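YcgJ protein (Bacillus subtilis, PDB 1XXL) probably transfers methyl groups from S-adenosylmethionine to an acceptor substrate not yet identified, as a member of the Rossmann-like methyltransferase superfamily. Local coordinates at residues R119-D124 / L231-K236; A21-L26 / F88-C93; N138-L143 / T199-A204; D102-V107 / S162-A167. All blocks are in the same frame, centred on the assembly; numbering follows the deposited sequence.

Contacts 1, 2 and 4 build one end of the protein, and contact 3 lies across the chain's centre from contacts 1 and 2. Contact 2 pairs parallel strands 24-28 and 88-94; strand 118-125 adds to the latter and brings in contact 1, about 12 Å away between centres. Contact 4, its centre about 11 Å from that of contact 1, meets it where A167 pairs with I235. Contact 3, about 28 Å from contact 1 between centres, joins helices 131-144 and 191-202. Along the chain, contact 2 closes first, contact 3 falls between the strands of contact 1, and contact 4 alternates with both. Strands 24-28, 88-94, 118-125, 222-236 and 166-179 lie side by side in one sheet.

Contact 1: residues R119-D124 / L231-K236; sequences RFLLVD and LIQGIK
Q233 OE1 takes a hydrogen bond from R119 NH1 at 2.8 Å, nearly straight at 165° and lying in the guanidinium plane. The donor stands above the carbonyl plane of the amide, not on a lone pair, and the two flat groups are turned 43° apart. Both chains run extended over the same face of the sheet, and a water that accepts from R119 NH1 and from Q233 NE2 (3.1 Å) closes a small ring at their ends. On the way, L121 CD2 packs 3.6 Å from Q233 OE1, giving the amide an apolar flank. Beneath these side chains the strands are antiparallel. F120 and G234 form one hydrogen-bonded pair, each N to the other's O at 2.8 Å; L122 and I232 form the next. With its CG anti to the backbone N (chi1 168°), L231 sets CD1 3.7 Å from V123 CG2. On the opposite face L122 CD2 and I232 CD1 lie side by side, 4.0 Å apart. A last strand inserted antiparallel between two strands of a parallel core, here 118-125 and 166-179, is the hallmark of class I methyltransferases, and V123 also lies beside R94, a residue that binds S-adenosylmethionine. T16 of helix 7-17 covers L121, L231 and Q233, while strand 118-125 bonds on its other edge to strand 88-94 and strand 222-236 continues the sheet to strand 166-179.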
# COMPACT_ATOMS: atom_id res chain seq x y z
N ARG A 119 -2.43 -16.34 2.47
CA ARG A 119 -1.74 -15.36 1.62
C ARG A 119 -1.86 -13.92 2.09
O ARG A 119 -2.96 -13.42 2.28
CB ARG A 119 -2.33 -15.36 0.21
CG ARG A 119 -1.93 -16.49 -0.67
CD ARG A 119 -2.79 -16.50 -1.97
NE ARG A 119 -2.93 -17.88 -2.43
CZ ARG A 119 -2.05 -18.51 -3.20
NH1 ARG A 119 -0.98 -17.87 -3.66
NH2 ARG A 119 -2.25 -19.78 -3.53
N PHE A 120 -0.73 -13.25 2.23
CA PHE A 120 -0.65 -11.80 2.44
C PHE A 120 -0.23 -11.16 1.13
O PHE A 120 0.84 -11.48 0.57
CB PHE A 120 0.39 -11.48 3.53
CG PHE A 120 0.59 -10.00 3.80
CD1 PHE A 120 -0.48 -9.11 3.76
CD2 PHE A 120 1.85 -9.53 4.13
CE1 PHE A 120 -0.28 -7.75 4.02
CE2 PHE A 120 2.05 -8.19 4.40
CZ PHE A 120 0.99 -7.30 4.35
N LEU A 121 -1.08 -10.29 0.62
CA LEU A 121 -0.86 -9.62 -0.65
C LEU A 121 -0.62 -8.15 -0.38
O LEU A 121 -1.53 -7.42 0.02
CB LEU A 121 -2.06 -9.83 -1.58
CG LEU A 121 -2.33 -11.30 -1.89
CD1 LEU A 121 -3.65 -11.45 -2.57
CD2 LEU A 121 -1.26 -11.92 -2.74
N LEU A 122 0.62 -7.74 -0.60
CA LEU A 122 1.07 -6.42 -0.24
C LEU A 122 1.48 -5.66 -1.49
O LEU A 122 2.39 -6.09 -2.20
CB LEU A 122 2.26 -6.57 0.72
CG LEU A 122 3.07 -5.35 1.06
CD1 LEU A 122 2.23 -4.39 1.88
CD2 LEU A 122 4.34 -5.76 1.82
N VAL A 123 0.78 -4.56 -1.77
CA VAL A 123 1.17 -3.63 -2.81
C VAL A 123 1.57 -2.32 -2.16
O VAL A 123 0.82 -1.76 -1.36
CB VAL A 123 0.01 -3.38 -3.87
CG1 VAL A 123 0.33 -2.19 -4.78
CG2 VAL A 123 -0.19 -4.60 -4.66
N ASP A 124 2.75 -1.85 -2.51
CA ASP A 124 3.14 -0.52 -2.14
C ASP A 124 4.24 -0.04 -3.06
O ASP A 124 4.81 -0.80 -3.83
CB ASP A 124 3.56 -0.46 -0.65
CG ASP A 124 3.24 0.89 0.01
OD1 ASP A 124 3.38 0.98 1.25
OD2 ASP A 124 2.86 1.87 -0.71
N LEU A 231 4.07 -5.87 -6.14
CA LEU A 231 3.21 -6.78 -5.40
C LEU A 231 4.09 -7.85 -4.82
O LEU A 231 4.79 -8.57 -5.56
CB LEU A 231 2.13 -7.43 -6.26
CG LEU A 231 1.38 -8.61 -5.58
CD1 LEU A 231 0.66 -8.18 -4.33
CD2 LEU A 231 0.38 -9.26 -6.55
N ILE A 232 4.06 -7.94 -3.50
CA ILE A 232 4.74 -8.97 -2.75
C ILE A 232 3.67 -9.92 -2.24
O ILE A 232 2.63 -9.48 -1.73
CB ILE A 232 5.51 -8.36 -1.55
CG1 ILE A 232 6.69 -7.51 -2.01
CG2 ILE A 232 6.01 -9.44 -0.59
CD1 ILE A 232 7.06 -6.45 -1.01
N GLN A 233 3.93 -11.21 -2.35
CA GLN A 233 3.13 -12.23 -1.69
C GLN A 233 3.90 -12.84 -0.53
O GLN A 233 5.04 -13.31 -0.69
CB GLN A 233 2.71 -13.32 -2.66
CG GLN A 233 1.78 -14.36 -2.04
CD GLN A 233 1.10 -15.26 -3.06
OE1 GLN A 233 -0.13 -15.28 -3.16
NE2 GLN A 233 1.87 -15.99 -3.80
N GLY A 234 3.27 -12.81 0.65
CA GLY A 234 3.69 -13.59 1.82
C GLY A 234 2.82 -14.82 2.02
O GLY A 234 1.59 -14.77 1.88
N ILE A 235 3.44 -15.96 2.31
CA ILE A 235 2.69 -17.15 2.67
C ILE A 235 3.16 -17.59 4.06
O ILE A 235 4.37 -17.75 4.31
CB ILE A 235 2.84 -18.30 1.61
CG1 ILE A 235 2.20 -17.87 0.28
CG2 ILE A 235 2.13 -19.57 2.11
CD1 ILE A 235 2.52 -18.73 -0.85
N LYS A 236 2.19 -17.79 4.96
CA LYS A 236 2.46 -18.20 6.33
C LYS A 236 2.93 -19.67 6.39
O LYS A 236 2.21 -20.58 6.02
CB LYS A 236 1.25 -17.98 7.22
CG LYS A 236 1.47 -18.32 8.70
CD LYS A 236 0.31 -17.80 9.52
CE LYS A 236 0.42 -18.11 11.01
NZ LYS A 236 -0.73 -17.54 11.75
O HOH W 1 1.16 -17.99 -6.08

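Contact 2: residues A21-L26 / F88-C93; sequences AEHRVL and FDIITC
L26 CB sits over the centre of the F88 ring, 3.5 Å from its centroid and 8° off the ring normal, a CH-pi contact in which the leucine and phenylalanine side chains are inclined to one another. L26 CD2 reaches the same ring at 3.9 Å from F88 CE2. Near the start of the pairing, H23 and D89 cross at about a right angle, their ring and carboxylate planes 33° apart, with H23 CD2 3.3 Å from D89 CG. The carboxylate is held through OD1, whose anti lone pair receives R24 N at 2.9 Å in a nearly straight bond; K115 NZ forms a salt bridge with this same oxygen. D89 CG lies anti to its own carbonyl carbon (chi1 -64°), turning the group back toward R24. At this corner R24 O accepts from D89 N at 2.9 Å and only weakly from I90 N. V25 and I90 point the same way, CG2 to CB 4.1 Å apart. The backbones then settle into parallel pairing: L26 N donates to I90 O, and L26 O receives T92 N at 2.8 Å. These are neighbouring parallel strands of the Rossmann-like core. L26 and I91 face V113 of helix 103-113, I90 and I91 meet strand 118-125, and T92 packs on helix 34-39.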
# COMPACT_ATOMS: atom_id res chain seq x y z
N ALA A 21 -14.68 -19.62 -2.99
CA ALA A 21 -15.95 -19.17 -2.43
C ALA A 21 -16.03 -19.18 -0.89
O ALA A 21 -16.75 -18.40 -0.30
CB ALA A 21 -17.11 -20.00 -3.04
N GLU A 22 -15.27 -20.06 -0.25
CA GLU A 22 -15.28 -20.15 1.22
C GLU A 22 -14.22 -19.27 1.93
O GLU A 22 -14.09 -19.32 3.15
CB GLU A 22 -15.13 -21.61 1.66
CG GLU A 22 -13.75 -22.24 1.42
CD GLU A 22 -13.55 -22.80 0.02
OE1 GLU A 22 -12.49 -23.46 -0.18
OE2 GLU A 22 -14.43 -22.59 -0.86
N HIS A 23 -13.49 -18.46 1.18
CA HIS A 23 -12.43 -17.67 1.76
C HIS A 23 -12.92 -16.45 2.55
O HIS A 23 -13.90 -15.81 2.19
CB HIS A 23 -11.44 -17.22 0.68
CG HIS A 23 -10.46 -18.28 0.28
ND1 HIS A 23 -9.77 -18.23 -0.91
CD2 HIS A 23 -10.06 -19.41 0.90
CE1 HIS A 23 -8.96 -19.28 -0.99
NE2 HIS A 23 -9.13 -20.01 0.09
N ARG A 24 -12.21 -16.16 3.62
CA ARG A 24 -12.41 -14.95 4.41
C ARG A 24 -11.20 -14.04 4.20
O ARG A 24 -10.05 -14.48 4.32
CB ARG A 24 -12.57 -15.32 5.88
CG ARG A 24 -13.78 -16.23 6.11
CD ARG A 24 -14.17 -16.27 7.56
NE ARG A 24 -15.24 -17.25 7.82
CZ ARG A 24 -15.60 -17.67 9.05
NH1 ARG A 24 -14.98 -17.21 10.15
NH2 ARG A 24 -16.59 -18.55 9.18
N VAL A 25 -11.48 -12.78 3.86
CA VAL A 25 -10.45 -11.83 3.46
C VAL A 25 -10.46 -10.61 4.39
O VAL A 25 -11.52 -10.07 4.75
CB VAL A 25 -10.69 -11.32 1.99
CG1 VAL A 25 -9.64 -10.33 1.53
CG2 VAL A 25 -10.78 -12.48 1.03
N LEU A 26 -9.26 -10.17 4.75
CA LEU A 26 -9.09 -8.94 5.47
C LEU A 26 -8.34 -7.95 4.59
O LEU A 26 -7.28 -8.28 4.03
CB LEU A 26 -8.33 -9.20 6.77
CG LEU A 26 -7.84 -8.00 7.56
CD1 LEU A 26 -8.98 -7.18 8.08
CD2 LEU A 26 -6.94 -8.45 8.71
N PHE A 88 -7.91 -15.54 8.83
CA PHE A 88 -8.12 -15.14 7.44
C PHE A 88 -7.31 -15.98 6.45
O PHE A 88 -6.18 -16.38 6.72
CB PHE A 88 -7.80 -13.65 7.25
CG PHE A 88 -8.70 -12.73 8.02
CD1 PHE A 88 -9.94 -12.37 7.51
CD2 PHE A 88 -8.32 -12.24 9.26
CE1 PHE A 88 -10.76 -11.52 8.20
CE2 PHE A 88 -9.15 -11.40 9.97
CZ PHE A 88 -10.38 -11.04 9.43
N ASP A 89 -7.92 -16.23 5.31
CA ASP A 89 -7.30 -16.97 4.23
C ASP A 89 -6.42 -16.05 3.41
O ASP A 89 -5.38 -16.45 2.92
CB ASP A 89 -8.40 -17.57 3.32
CG ASP A 89 -9.25 -18.59 4.04
OD1 ASP A 89 -10.39 -18.26 4.46
OD2 ASP A 89 -8.73 -19.70 4.23
N ILE A 90 -6.88 -14.82 3.25
CA ILE A 90 -6.18 -13.82 2.46
C ILE A 90 -6.23 -12.50 3.23
O ILE A 90 -7.27 -12.14 3.81
CB ILE A 90 -6.87 -13.61 1.11
CG1 ILE A 90 -6.93 -14.94 0.31
CG2 ILE A 90 -6.15 -12.52 0.32
CD1 ILE A 90 -7.91 -14.92 -0.86
N ILE A 91 -5.10 -11.80 3.23
CA ILE A 91 -5.00 -10.46 3.79
C ILE A 91 -4.37 -9.58 2.74
O ILE A 91 -3.35 -9.95 2.19
CB ILE A 91 -4.17 -10.40 5.09
CG1 ILE A 91 -4.77 -11.33 6.16
CG2 ILE A 91 -4.06 -8.94 5.59
CD1 ILE A 91 -3.92 -11.50 7.38
N THR A 92 -4.99 -8.44 2.46
CA THR A 92 -4.55 -7.52 1.43
C THR A 92 -4.22 -6.19 2.06
O THR A 92 -4.80 -5.77 3.06
CB THR A 92 -5.64 -7.29 0.31
OG1 THR A 92 -6.83 -6.74 0.88
CG2 THR A 92 -6.01 -8.60 -0.39
N CYS A 93 -3.26 -5.51 1.45
CA CYS A 93 -2.81 -4.23 1.93
C CYS A 93 -2.29 -3.49 0.69
O CYS A 93 -1.24 -3.85 0.17
CB CYS A 93 -1.70 -4.44 2.98
SG CYS A 93 -1.14 -2.94 3.74

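Contact 3: residues N138-L143 / T199-A204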
# COMPACT_ATOMS: atom_id res chain seq x y z
N ASN A 138 11.50 9.01 -0.02
CA ASN A 138 10.76 9.19 1.23
C ASN A 138 10.50 10.65 1.57
O ASN A 138 9.39 11.02 2.01
CB ASN A 138 11.43 8.47 2.40
CG ASN A 138 10.97 7.03 2.53
OD1 ASN A 138 9.85 6.79 2.95
ND2 ASN A 138 11.82 6.08 2.14
N HIS A 139 11.52 11.48 1.37
CA HIS A 139 11.40 12.92 1.53
C HIS A 139 10.36 13.48 0.54
O HIS A 139 9.50 14.27 0.93
CB HIS A 139 12.76 13.62 1.36
CG HIS A 139 12.75 15.07 1.71
ND1 HIS A 139 12.42 15.53 2.97
CD2 HIS A 139 13.00 16.18 0.97
CE1 HIS A 139 12.48 16.85 2.99
NE2 HIS A 139 12.81 17.27 1.78
N LEU A 140 10.43 13.07 -0.73
CA LEU A 140 9.48 13.57 -1.74
C LEU A 140 8.05 13.30 -1.31
O LEU A 140 7.20 14.19 -1.32
CB LEU A 140 9.73 12.95 -3.10
CG LEU A 140 8.76 13.27 -4.25
CD1 LEU A 140 8.78 14.75 -4.61
CD2 LEU A 140 9.13 12.45 -5.44
N ASN A 141 7.79 12.07 -0.89
CA ASN A 141 6.44 11.68 -0.50
C ASN A 141 5.97 12.33 0.83
O ASN A 141 4.79 12.69 0.97
CB ASN A 141 6.32 10.15 -0.49
CG ASN A 141 6.19 9.56 -1.90
OD1 ASN A 141 5.50 10.10 -2.78
ND2 ASN A 141 6.84 8.45 -2.12
N ARG A 142 6.89 12.51 1.79
CA ARG A 142 6.54 13.19 3.04
C ARG A 142 6.24 14.70 2.83
O ARG A 142 5.40 15.27 3.52
CB ARG A 142 7.66 13.02 4.09
CG ARG A 142 7.16 13.06 5.56
CD ARG A 142 8.20 12.36 6.55
NE ARG A 142 8.54 10.92 6.28
CZ ARG A 142 9.76 10.44 5.97
NH1 ARG A 142 10.80 11.24 5.82
NH2 ARG A 142 9.94 9.12 5.78
N LEU A 143 6.93 15.33 1.90
CA LEU A 143 6.69 16.75 1.60
C LEU A 143 5.25 16.93 1.13
O LEU A 143 4.57 17.90 1.49
CB LEU A 143 7.66 17.25 0.52
CG LEU A 143 9.09 17.57 0.95
CD1 LEU A 143 9.94 17.88 -0.24
CD2 LEU A 143 9.10 18.77 1.89
N THR A 199 12.01 22.24 -5.76
CA THR A 199 13.46 22.30 -5.50
C THR A 199 14.07 20.89 -5.37
O THR A 199 15.13 20.62 -5.91
CB THR A 199 13.77 23.10 -4.20
OG1 THR A 199 13.30 24.44 -4.34
CG2 THR A 199 15.25 23.15 -3.89
N HIS A 200 13.39 20.01 -4.64
CA HIS A 200 13.83 18.62 -4.44
C HIS A 200 14.00 17.90 -5.77
O HIS A 200 15.01 17.26 -6.01
CB HIS A 200 12.79 17.90 -3.56
CG HIS A 200 13.23 16.57 -3.05
ND1 HIS A 200 14.38 16.39 -2.31
CD2 HIS A 200 12.64 15.35 -3.15
CE1 HIS A 200 14.49 15.11 -1.99
NE2 HIS A 200 13.45 14.46 -2.48
N LEU A 201 12.99 18.01 -6.63
CA LEU A 201 13.01 17.38 -7.96
C LEU A 201 14.05 18.00 -8.89
O LEU A 201 14.74 17.30 -9.61
CB LEU A 201 11.61 17.43 -8.61
CG LEU A 201 10.53 16.55 -7.96
CD1 LEU A 201 9.08 16.89 -8.42
CD2 LEU A 201 10.81 15.07 -8.18
N ASN A 202 14.16 19.33 -8.86
CA ASN A 202 15.12 20.04 -9.70
C ASN A 202 16.56 19.83 -9.32
O ASN A 202 17.43 19.93 -10.16
CB ASN A 202 14.82 21.56 -9.69
CG ASN A 202 13.80 21.93 -10.73
OD1 ASN A 202 12.59 21.97 -10.46
ND2 ASN A 202 14.26 22.15 -11.96
N HIS A 203 16.82 19.56 -8.04
CA HIS A 203 18.17 19.31 -7.56
C HIS A 203 18.51 17.82 -7.40
O HIS A 203 19.53 17.47 -6.84
CB HIS A 203 18.38 20.06 -6.23
CG HIS A 203 18.39 21.54 -6.39
ND1 HIS A 203 17.30 22.26 -6.84
CD2 HIS A 203 19.36 22.46 -6.15
CE1 HIS A 203 17.61 23.54 -6.89
NE2 HIS A 203 18.85 23.69 -6.47
N ALA A 204 17.65 16.94 -7.91
CA ALA A 204 17.92 15.50 -7.91
C ALA A 204 19.28 15.12 -8.56
O ALA A 204 19.64 15.65 -9.60
CB ALA A 204 16.77 14.76 -8.63
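H139 turns an edge of its imidazole toward a face of H200: the centroids are 4.8 Å apart and the planes stand at 74°, a T-shaped pair. The atom that makes the approach is H139 CD2, 3.5 Å from H200 CE1, and it comes down offset toward the rim of the ring, not over its middle. L140 fills in alongside, its CB 3.8 Å from H200 CD2. Farther along, L140 CD1 meets L201 CD2 at 4.1 Å, the two leucine side chains crossing at about a right angle, and L143 CD1 makes a looser contact with H200 CB. No hydrogen bond spans the two segments, so the interface rests on ring and methyl packing, with 212 Å² buried. In the next shell, both histidines carry CG anti to the backbone N (chi1 -172° in H139, -169° in H200), which extends each ring from its helix toward the other. L143 CG lies 3.8 Å above one face of the H139 ring. H200 has further restraints: its NE2 is hydrogen-bonded to F136 O, and its ring stacks with that of F136, both from the helix that carries H139. The contact thus joins helix 131-144 to the C-terminal end of helix 191-202, away from the annotated cofactor residues. Helix 180-187 contributes W183 beside L140 and Y180 beside L201, and strand 222-236 brings F225 and P222 to the same two leucines.

Contact 4: residues D102-V107 / S162-A167; sequences DVRKAV and SANQLA
A Schellman motif ends helix 154-163, with Q165 at positive phi as its C-prime residue, and this turn is what packs against helix 103-113. The turn presents A163, N164 and L166 to R104 and V107, one helical turn apart or nearly so. N164 lays its amide against the valine, ND2 3.6 Å from V107 CG1, the two side chains crossing at a slant. V107 CG1, anti to the backbone N (chi1 176°), also touches L166 CD1 at 4.2 Å. Bends at chi2 and chi3 (-69° and -45°) swing the R104 guanidinium out from helix 103-113 to the end of helix 154-163, where NH2 comes near A163 CB; the modelled 3.1 Å between these two atoms is tight, and its exact closeness is doubtful. A water joins the two sides: it donates to R104 O at 2.7 Å and accepts from N164 ND2 at 2.8 Å, with a weak further bond from R104 NE. N164 ND2 also donates to M160 O in the helix it follows. Chemically, no direct hydrogen bond links the segments; N164 ND2 is satisfied on its own side by M160 O, and the polar link across to helix 103-113 is made through water beside an apolar patch of V107 and L166.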
# COMPACT_ATOMS: atom_id res chain seq x y z
N ASP A 102 4.05 1.79 12.80
CA ASP A 102 5.02 0.76 13.19
C ASP A 102 4.83 -0.47 12.31
O ASP A 102 4.15 -1.43 12.66
CB ASP A 102 4.87 0.44 14.70
CG ASP A 102 5.96 -0.48 15.23
OD1 ASP A 102 6.75 -1.06 14.46
OD2 ASP A 102 6.02 -0.63 16.46
N VAL A 103 5.49 -0.44 11.17
CA VAL A 103 5.33 -1.49 10.16
C VAL A 103 5.77 -2.87 10.68
O VAL A 103 5.13 -3.88 10.38
CB VAL A 103 6.02 -1.10 8.80
CG1 VAL A 103 7.54 -0.87 8.95
CG2 VAL A 103 5.72 -2.16 7.75
N ARG A 104 6.82 -2.90 11.52
CA ARG A 104 7.28 -4.16 12.12
C ARG A 104 6.19 -4.85 12.96
O ARG A 104 6.00 -6.05 12.87
CB ARG A 104 8.52 -3.92 12.99
CG ARG A 104 9.83 -3.65 12.23
CD ARG A 104 10.36 -4.87 11.47
NE ARG A 104 10.36 -6.16 12.20
CZ ARG A 104 11.22 -7.16 12.02
NH1 ARG A 104 12.27 -7.08 11.19
NH2 ARG A 104 11.08 -8.25 12.76
N LYS A 105 5.50 -4.07 13.79
CA LYS A 105 4.35 -4.56 14.55
C LYS A 105 3.15 -4.91 13.64
O LYS A 105 2.47 -5.90 13.90
CB LYS A 105 3.98 -3.53 15.62
CG LYS A 105 2.79 -3.91 16.52
CD LYS A 105 2.84 -5.36 17.05
CE LYS A 105 1.99 -5.53 18.32
NZ LYS A 105 2.25 -6.85 18.97
N ALA A 106 2.92 -4.14 12.57
CA ALA A 106 1.86 -4.45 11.58
C ALA A 106 2.04 -5.87 10.98
O ALA A 106 1.11 -6.67 10.97
CB ALA A 106 1.84 -3.40 10.47
N VAL A 107 3.26 -6.19 10.51
CA VAL A 107 3.55 -7.49 9.91
C VAL A 107 3.41 -8.61 10.90
O VAL A 107 2.97 -9.71 10.54
CB VAL A 107 4.97 -7.54 9.28
CG1 VAL A 107 5.28 -8.96 8.74
CG2 VAL A 107 5.09 -6.52 8.15
N SER A 162 10.67 -12.81 6.97
CA SER A 162 11.45 -13.87 7.58
C SER A 162 11.30 -13.89 9.10
O SER A 162 11.21 -14.97 9.68
CB SER A 162 12.93 -13.75 7.19
OG SER A 162 13.59 -15.00 7.35
N ALA A 163 11.28 -12.71 9.73
CA ALA A 163 11.07 -12.59 11.17
C ALA A 163 9.74 -13.14 11.68
O ALA A 163 9.60 -13.47 12.85
CB ALA A 163 11.22 -11.15 11.60
N ASN A 164 8.77 -13.27 10.78
CA ASN A 164 7.39 -13.64 11.09
C ASN A 164 6.94 -14.89 10.36
O ASN A 164 5.75 -15.14 10.26
CB ASN A 164 6.48 -12.45 10.77
CG ASN A 164 6.67 -11.30 11.75
OD1 ASN A 164 6.22 -11.38 12.87
ND2 ASN A 164 7.35 -10.24 11.33
N GLN A 165 7.90 -15.67 9.87
CA GLN A 165 7.66 -16.97 9.27
C GLN A 165 6.73 -16.89 8.05
O GLN A 165 5.96 -17.82 7.77
CB GLN A 165 7.18 -17.98 10.31
CG GLN A 165 8.31 -18.44 11.26
CD GLN A 165 8.89 -17.32 12.08
OE1 GLN A 165 10.11 -17.03 12.02
NE2 GLN A 165 8.03 -16.67 12.83
N LEU A 166 6.83 -15.78 7.32
CA LEU A 166 6.22 -15.66 5.99
C LEU A 166 7.24 -15.94 4.92
O LEU A 166 8.33 -15.33 4.91
CB LEU A 166 5.61 -14.27 5.78
CG LEU A 166 4.74 -13.71 6.90
CD1 LEU A 166 4.18 -12.33 6.57
CD2 LEU A 166 3.62 -14.69 7.19
N ALA A 167 6.92 -16.86 4.01
CA ALA A 167 7.67 -16.99 2.78
C ALA A 167 7.44 -15.76 1.90
O ALA A 167 6.31 -15.31 1.76
CB ALA A 167 7.28 -18.26 2.03
O HOH W 2 7.99 -7.83 12.66